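Local coordinates for effector protein HopAB2 (Pseudomonas syringae pv. tomato, PDB 3TL8) that is recognised by the tomato resistance protein Pto to elicit immunity and, in susceptible plants, acts as a virulence factor suppressing programmed cell death, at residues B[30-33]-B[34-37]. Sequence-based numbering, arbitrary orientation.
Sequences AAMR and NRGN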
ATOM      1  N   ALA B  30      11.341 -17.803  -1.265  1.00 40.93           N
ATOM      2  CA  ALA B  30      11.350 -18.477  -2.567  1.00 43.94           C
ATOM      3  C   ALA B  30      10.351 -19.636  -2.620  1.00 45.22           C
ATOM      4  O   ALA B  30       9.569 -19.755  -3.565  1.00 45.26           O
ATOM      5  CB  ALA B  30      12.739 -18.962  -2.919  1.00 37.71           C
ATOM      6  N   ALA B  31      10.369 -20.482  -1.599  1.00 38.68           N
ATOM      7  CA  ALA B  31       9.424 -21.593  -1.542  1.00 42.41           C
ATOM      8  C   ALA B  31       8.000 -21.082  -1.637  1.00 43.92           C
ATOM      9  O   ALA B  31       7.200 -21.610  -2.407  1.00 53.73           O
ATOM     10  CB  ALA B  31       9.616 -22.404  -0.266  1.00 46.31           C
ATOM     11  N   MET B  32       7.690 -20.047  -0.859  1.00 45.82           N
ATOM     12  CA  MET B  32       6.335 -19.511  -0.809  1.00 50.36           C
ATOM     13  C   MET B  32       5.916 -19.066  -2.195  1.00 43.44           C
ATOM     14  O   MET B  32       4.780 -19.281  -2.626  1.00 39.06           O
ATOM     15  CB  MET B  32       6.262 -18.318   0.142  1.00 54.92           C
ATOM     16  CG  MET B  32       6.182 -18.683   1.610  1.00 59.85           C
ATOM     17  SD  MET B  32       6.111 -17.228   2.680  1.00 70.84           S
ATOM     18  CE  MET B  32       4.399 -16.719   2.495  1.00 38.16           C
ATOM     19  N   ARG B  33       6.860 -18.426  -2.867  1.00 42.06           N
ATOM     20  CA  ARG B  33       6.665 -17.861  -4.186  1.00 42.84           C
ATOM     21  C   ARG B  33       6.526 -18.986  -5.208  1.00 44.08           C
ATOM     22  O   ARG B  33       5.731 -18.904  -6.140  1.00 40.11           O
ATOM     23  CB  ARG B  33       7.880 -16.997  -4.508  1.00 35.31           C
ATOM     24  CG  ARG B  33       7.955 -16.456  -5.903  1.00 36.94           C
ATOM     25  CD  ARG B  33       9.413 -16.099  -6.237  1.00 47.85           C
ATOM     26  NE  ARG B  33      10.013 -15.100  -5.338  1.00 39.79           N
ATOM     27  CZ  ARG B  33      11.215 -15.229  -4.775  1.00 44.73           C
ATOM     28  NH1 ARG B  33      11.941 -16.317  -5.007  1.00 50.55           N
ATOM     29  NH2 ARG B  33      11.703 -14.277  -3.984  1.00 32.86           N
ATOM     30  N   ASN B  34       7.311 -20.037  -5.025  1.00 41.90           N
ATOM     31  CA  ASN B  34       7.260 -21.172  -5.923  1.00 46.36           C
ATOM     32  C   ASN B  34       5.905 -21.867  -5.841  1.00 49.37           C
ATOM     33  O   ASN B  34       5.327 -22.243  -6.854  1.00 40.06           O
ATOM     34  CB  ASN B  34       8.402 -22.148  -5.621  1.00 44.97           C
ATOM     35  CG  ASN B  34       9.745 -21.630  -6.095  1.00 43.96           C
ATOM     36  OD1 ASN B  34       9.813 -20.822  -7.020  1.00 40.13           O
ATOM     37  ND2 ASN B  34      10.819 -22.094  -5.469  1.00 43.48           N
ATOM     38  N   ARG B  35       5.399 -22.008  -4.621  1.00 56.93           N
ATOM     39  CA  ARG B  35       4.145 -22.702  -4.382  1.00 56.96           C
ATOM     40  C   ARG B  35       2.990 -21.967  -5.030  1.00 53.41           C
ATOM     41  O   ARG B  35       2.116 -22.582  -5.639  1.00 59.94           O
ATOM     42  CB  ARG B  35       3.908 -22.869  -2.882  1.00 61.60           C
ATOM     43  CG  ARG B  35       2.747 -23.773  -2.525  1.00 71.94           C
ATOM     44  CD  ARG B  35       2.783 -24.146  -1.049  1.00 89.41           C
ATOM     45  NE  ARG B  35       2.827 -22.963  -0.190  1.00106.83           N
ATOM     46  CZ  ARG B  35       3.903 -22.558   0.484  1.00114.16           C
ATOM     47  NH1 ARG B  35       5.036 -23.248   0.420  1.00115.08           N
ATOM     48  NH2 ARG B  35       3.844 -21.462   1.230  1.00114.31           N
ATOM     49  N   GLY B  36       3.000 -20.645  -4.915  1.00 51.10           N
ATOM     50  CA  GLY B  36       1.972 -19.809  -5.511  1.00 43.72           C
ATOM     51  C   GLY B  36       2.001 -19.900  -7.019  1.00 41.39           C
ATOM     52  O   GLY B  36       0.955 -19.954  -7.659  1.00 47.16           O
ATOM     53  N   ASN B  37       3.202 -19.908  -7.589  1.00 38.68           N
ATOM     54  CA  ASN B  37       3.358 -20.088  -9.030  1.00 46.56           C
ATOM     55  C   ASN B  37       2.895 -21.478  -9.472  1.00 54.47           C
ATOM     56  O   ASN B  37       2.375 -21.657 -10.583  1.00 48.55           O
ATOM     57  CB  ASN B  37       4.813 -19.861  -9.466  1.00 45.39           C
ATOM     58  CG  ASN B  37       5.252 -18.414  -9.308  1.00 52.66           C
ATOM     59  OD1 ASN B  37       4.431 -17.496  -9.313  1.00 47.24           O
ATOM     60  ND2 ASN B  37       6.556 -18.206  -9.159  1.00 55.16           N
TER
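Two successive turns of one alpha-helix meet here, Ala30–Arg33 followed directly by Asn34–Asn37 near the start of helix 29-49, in the BAK1-binding domain of the effector. Four i to i+4 backbone hydrogen bonds join them: Asn34 N to Ala30 O (2.7 Å), Arg35 N to Ala31 O (2.9 Å), Gly36 N to Met32 O (3.2 Å) and Asn37 N to Arg33 O (3.1 Å). The side chains add lighter contacts along the flanks. Arg35 sends its chain back toward the N-terminal end of the helix, its CG anti to the backbone N (chi1 -171°) and its far end turned by the bend at chi3. This carries NH2 to 3.7 Å from Met32 CG, a van der Waals contact in which the guanidinium meets the methionine chain obliquely. On another flank, Arg33 and Asn37 run side by side and point the same way; Arg33 CG lies 4.0 Å from Asn37 ND2, and the guanidinium and amide planes differ by 30°. The carboxamides of Asn34 and Asn37 both fold back over the preceding turn, bringing Asn34 CG to 3.2 Å from Ala30 O. Neither amide nitrogen has the angle for a hydrogen bond to the carbonyl it approaches; the bonds these two carbonyls accept here come from the backbone N-H groups of Asn34 and Asn37. Arg33 NH2 is hydrogen-bonded to a modified side chain of the other protein in the complex, and Met32 packs on a polar side chain of that partner. This N-terminal end of helix 29-49 projects from the body of the domain, which holds helices 54-65, 73-81 and 98-109 beyond the later part of the same helix.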